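Local atomic coordinates of tapirin (Caldicellulosiruptor kristjanssonii, PDB entry 6N2B), a protein that probably binds cellulose through a calcium-containing beta-helix domain and so serves adhesion of an extremely thermophilic bacterium to its substrate. Residues T354-Q359 / T375-A380; E313-G318 / G331-V336. All blocks are in the same frame, centred on the assembly; numbering follows the deposited sequence.

Contact 1 (T354-Q359 / T375-A380); sequences TLYCDQ and TLVTRA
Val-377 packs beside the ring of Tyr-356, the two side chains pointing the same way, with its CB 4.0 Å from Tyr-356 CD2. Tyr-356 places CG opposite its own carbonyl carbon (chi1 -51°), and its ring goes on to meet that of Phe-402. Thr-354 and Thr-375 make the neighbouring pair on this face, again side by side. The other face carries Leu-355, Cys-357, Leu-376 and Thr-378, all buried. Here Leu-355 CD2 lies 4.1 Å from Leu-376 CG, and the leucines pack further on Leu-339 and Leu-360. The hydroxyl of Thr-378 is buried on this side too, but its OG1 donates to Ala-380 O (2.7 Å) just past the corner.

Between the faces the backbones pair in parallel: Leu-355 N donates to Thr-375 O and its O accepts from Val-377 N at 2.8 Å, while Cys-357 N bonds Val-377 O. Where both segments turn their corners, Asp-358 and Arg-379 cross at about a right angle in a salt bridge. Arg-379 NH1 reaches Asp-358 OD1 at 3.2 Å on its anti lone pair; the oxygen lies near the guanidinium plane, although the carboxylate plane is turned 51° from it. The same guanidinium donates through NH2 to Ala-400 O and makes a cation-pi contact with Phe-402, so one arginine ties the corner to the chain segment running across the outer face. Like residues stacked in exact register, leucine on leucine and threonine on threonine, with corners also aligned, are the hallmark of successive coils in a parallel beta-helix.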
# COMPACT_ATOMS: atom_id res chain seq x y z
N THR A 354 -21.79 12.47 4.31
CA THR A 354 -22.94 11.58 4.29
C THR A 354 -22.45 10.15 4.15
O THR A 354 -21.70 9.83 3.23
CB THR A 354 -23.91 11.89 3.14
OG1 THR A 354 -24.41 13.24 3.28
CG2 THR A 354 -25.07 10.94 3.18
N LEU A 355 -22.88 9.28 5.06
CA LEU A 355 -22.69 7.85 4.93
C LEU A 355 -23.98 7.21 4.43
O LEU A 355 -25.06 7.51 4.94
CB LEU A 355 -22.28 7.23 6.27
CG LEU A 355 -22.34 5.70 6.35
CD1 LEU A 355 -21.51 5.08 5.24
CD2 LEU A 355 -21.88 5.15 7.69
N TYR A 356 -23.87 6.34 3.42
CA TYR A 356 -24.96 5.45 3.03
C TYR A 356 -24.53 4.02 3.28
O TYR A 356 -23.44 3.63 2.86
CB TYR A 356 -25.34 5.60 1.56
CG TYR A 356 -25.60 7.02 1.09
CD1 TYR A 356 -24.53 7.88 0.80
CD2 TYR A 356 -26.90 7.50 0.91
CE1 TYR A 356 -24.74 9.17 0.36
CE2 TYR A 356 -27.13 8.80 0.47
CZ TYR A 356 -26.04 9.63 0.19
OH TYR A 356 -26.24 10.93 -0.24
N CYS A 357 -25.36 3.25 3.96
CA CYS A 357 -25.11 1.82 4.10
C CYS A 357 -26.42 1.07 4.02
O CYS A 357 -27.44 1.55 4.53
CB CYS A 357 -24.40 1.50 5.41
SG CYS A 357 -25.23 2.11 6.90
N ASP A 358 -26.41 -0.10 3.37
CA ASP A 358 -27.62 -0.90 3.32
C ASP A 358 -28.01 -1.37 4.72
O ASP A 358 -29.20 -1.43 5.06
CB ASP A 358 -27.43 -2.09 2.38
CG ASP A 358 -28.66 -3.00 2.31
OD1 ASP A 358 -29.66 -2.61 1.66
OD2 ASP A 358 -28.63 -4.10 2.92
N GLN A 359 -27.02 -1.67 5.56
CA GLN A 359 -27.27 -2.09 6.93
C GLN A 359 -26.33 -1.37 7.88
O GLN A 359 -25.18 -1.07 7.55
CB GLN A 359 -27.12 -3.60 7.09
CG GLN A 359 -28.30 -4.37 6.58
CD GLN A 359 -28.05 -5.84 6.55
OE1 GLN A 359 -27.62 -6.43 7.55
NE2 GLN A 359 -28.31 -6.46 5.40
N THR A 375 -24.83 13.37 8.02
CA THR A 375 -26.02 12.55 7.81
C THR A 375 -25.64 11.10 7.58
O THR A 375 -24.79 10.80 6.74
CB THR A 375 -26.82 13.06 6.61
OG1 THR A 375 -27.24 14.41 6.82
CG2 THR A 375 -28.03 12.18 6.38
N LEU A 376 -26.27 10.19 8.32
CA LEU A 376 -26.14 8.76 8.11
C LEU A 376 -27.45 8.25 7.55
O LEU A 376 -28.51 8.57 8.09
CB LEU A 376 -25.80 8.05 9.43
CG LEU A 376 -25.32 6.59 9.37
CD1 LEU A 376 -24.58 6.24 10.65
CD2 LEU A 376 -26.47 5.60 9.16
N VAL A 377 -27.39 7.47 6.47
CA VAL A 377 -28.59 6.96 5.79
C VAL A 377 -28.47 5.45 5.64
O VAL A 377 -27.67 4.97 4.83
CB VAL A 377 -28.78 7.61 4.41
CG1 VAL A 377 -30.01 7.03 3.74
CG2 VAL A 377 -28.88 9.10 4.56
N THR A 378 -29.30 4.71 6.37
CA THR A 378 -29.26 3.25 6.34
C THR A 378 -30.62 2.69 5.96
O THR A 378 -31.66 3.30 6.22
CB THR A 378 -28.80 2.67 7.70
OG1 THR A 378 -28.49 1.28 7.55
CG2 THR A 378 -29.87 2.84 8.78
N ARG A 379 -30.63 1.51 5.34
CA ARG A 379 -31.88 0.84 4.99
C ARG A 379 -32.41 -0.04 6.12
O ARG A 379 -33.62 -0.28 6.18
CB ARG A 379 -31.71 0.00 3.72
CG ARG A 379 -31.45 0.85 2.47
CD ARG A 379 -31.65 0.09 1.16
NE ARG A 379 -31.25 0.90 0.01
CZ ARG A 379 -30.10 0.76 -0.66
NH1 ARG A 379 -29.21 -0.16 -0.29
NH2 ARG A 379 -29.82 1.55 -1.69
N ALA A 380 -31.53 -0.50 7.01
CA ALA A 380 -31.90 -1.28 8.18
C ALA A 380 -30.88 -1.03 9.28
O ALA A 380 -29.73 -0.70 9.00
CB ALA A 380 -31.99 -2.78 7.87

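Contact 2 (E313-G318 / G331-V336); sequences EIYSDG and GSIGIV
The edge of the Tyr-315 ring meets Ile-335, with CE1 3.8 Å from Ile-335 CD1, which lies near the ring plane. This is one step between coils of the parallel beta-helix: strands 314-316 and 333-336 run side by side, 6° from parallel. The phenol end of the same ring reaches Ile-333, whose CG2 is 3.6 Å from Tyr-315 OH and also touches Glu-313 CB at 3.7 Å. On the opposite face of the strands Ile-314 CG1 meets Val-336 CG1 (4.1 Å), and Gly-334 sits beside Ile-314 CG2 with no side chain of its own. Backbone bonds fix the register, Ile-335 N giving to Ile-314 O and Ser-316 N to Ile-335 O.

A second shell sets the ring's position. Tyr-315 OH donates to Glu-313 OE1 at 2.6 Å, approaching from above the carboxylate plane (38° out of it), and the extended glutamate thus holds the far end of the ring. Tyr-405 and Pro-406 pack against the ring as well. With the ring cut back to an alanine, Glu-313 OE1 would probably lose its hydroxyl partner and a gap would open beside Ile-333 and Ile-335. Ser-316 turns its hydroxyl away from its backbone N (chi1 -175°) and forms an ST turn: OG is hydrogen-bonded to Thr-296 OG1 and accepts from Gly-318 N at 3.2 Å.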
# COMPACT_ATOMS: atom_id res chain seq x y z
N GLU A 313 -13.41 9.56 1.28
CA GLU A 313 -14.44 8.78 0.60
C GLU A 313 -14.15 7.33 0.89
O GLU A 313 -12.98 6.93 0.95
CB GLU A 313 -14.44 9.02 -0.91
CG GLU A 313 -14.06 10.43 -1.30
CD GLU A 313 -14.21 10.72 -2.80
OE1 GLU A 313 -14.67 9.83 -3.56
OE2 GLU A 313 -13.85 11.86 -3.21
N ILE A 314 -15.21 6.54 1.11
CA ILE A 314 -15.08 5.10 1.35
C ILE A 314 -16.22 4.41 0.61
O ILE A 314 -17.38 4.76 0.78
CB ILE A 314 -15.09 4.75 2.86
CG1 ILE A 314 -15.33 3.25 3.09
CG2 ILE A 314 -16.13 5.53 3.61
CD1 ILE A 314 -14.19 2.36 2.63
N TYR A 315 -15.88 3.45 -0.24
CA TYR A 315 -16.86 2.66 -0.96
C TYR A 315 -16.57 1.20 -0.73
O TYR A 315 -15.42 0.77 -0.84
CB TYR A 315 -16.83 2.97 -2.46
CG TYR A 315 -16.86 4.44 -2.78
CD1 TYR A 315 -18.04 5.15 -2.78
CD2 TYR A 315 -15.68 5.13 -3.07
CE1 TYR A 315 -18.07 6.51 -3.08
CE2 TYR A 315 -15.70 6.48 -3.38
CZ TYR A 315 -16.90 7.17 -3.37
OH TYR A 315 -16.94 8.51 -3.65
N SER A 316 -17.60 0.42 -0.41
CA SER A 316 -17.34 -0.97 -0.08
C SER A 316 -18.51 -1.86 -0.45
O SER A 316 -19.65 -1.62 -0.02
CB SER A 316 -17.02 -1.14 1.40
OG SER A 316 -16.66 -2.48 1.65
N ASP A 317 -18.23 -2.89 -1.24
CA ASP A 317 -19.20 -3.92 -1.59
C ASP A 317 -19.41 -4.92 -0.45
O ASP A 317 -20.13 -5.91 -0.65
CB ASP A 317 -18.75 -4.63 -2.86
CG ASP A 317 -18.86 -3.75 -4.10
OD1 ASP A 317 -19.49 -2.67 -4.01
OD2 ASP A 317 -18.32 -4.11 -5.17
N GLY A 318 -18.80 -4.67 0.71
CA GLY A 318 -18.86 -5.55 1.87
C GLY A 318 -19.01 -4.79 3.18
O GLY A 318 -19.50 -3.66 3.18
N GLY A 331 -14.77 11.62 6.11
CA GLY A 331 -14.67 13.06 5.97
C GLY A 331 -15.66 13.67 5.01
O GLY A 331 -16.05 14.83 5.18
N SER A 332 -16.11 12.91 4.01
CA SER A 332 -16.99 13.49 3.01
C SER A 332 -18.11 12.55 2.54
O SER A 332 -19.27 12.99 2.47
CB SER A 332 -16.16 13.96 1.82
OG SER A 332 -16.97 14.58 0.85
N ILE A 333 -17.83 11.29 2.21
CA ILE A 333 -18.88 10.41 1.70
C ILE A 333 -18.54 8.95 1.97
O ILE A 333 -17.38 8.55 1.98
CB ILE A 333 -19.15 10.66 0.19
CG1 ILE A 333 -20.44 9.99 -0.25
CG2 ILE A 333 -17.99 10.17 -0.63
CD1 ILE A 333 -20.90 10.44 -1.63
N GLY A 334 -19.58 8.15 2.19
CA GLY A 334 -19.44 6.72 2.32
C GLY A 334 -20.61 5.99 1.67
O GLY A 334 -21.76 6.42 1.81
N ILE A 335 -20.31 4.93 0.93
CA ILE A 335 -21.31 4.03 0.37
C ILE A 335 -20.84 2.61 0.57
O ILE A 335 -19.95 2.13 -0.15
CB ILE A 335 -21.55 4.29 -1.13
CG1 ILE A 335 -21.73 5.77 -1.41
CG2 ILE A 335 -22.73 3.47 -1.59
CD1 ILE A 335 -21.86 6.10 -2.89
N VAL A 336 -21.41 1.91 1.55
CA VAL A 336 -20.96 0.58 1.93
C VAL A 336 -22.16 -0.34 2.06
O VAL A 336 -23.30 0.11 2.17
CB VAL A 336 -20.15 0.59 3.25
CG1 VAL A 336 -19.18 1.74 3.27
CG2 VAL A 336 -21.08 0.65 4.45

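In the fold
Contact 2 comes first along the chain and contact 1 follows, their centres about 10 Å apart. Strands 314-316, 333-336, 354-357 and 375-378 are successive neighbours on one face of the beta-helix, so the two contacts are alternate steps of a single stack. The step between them is strand 333-336 against 354-357, where Tyr-356 N lies 2.7 Å from Gly-334 O, a probable hydrogen bond, and Val-336 packs on Cys-357. The chain at 400-406 passes over both, and its Pro-403 touches Tyr-356 of one and Ile-335 of the other. Both lie away from the calcium site and form part of the repetitive body of this presumed cellulose-binding domain.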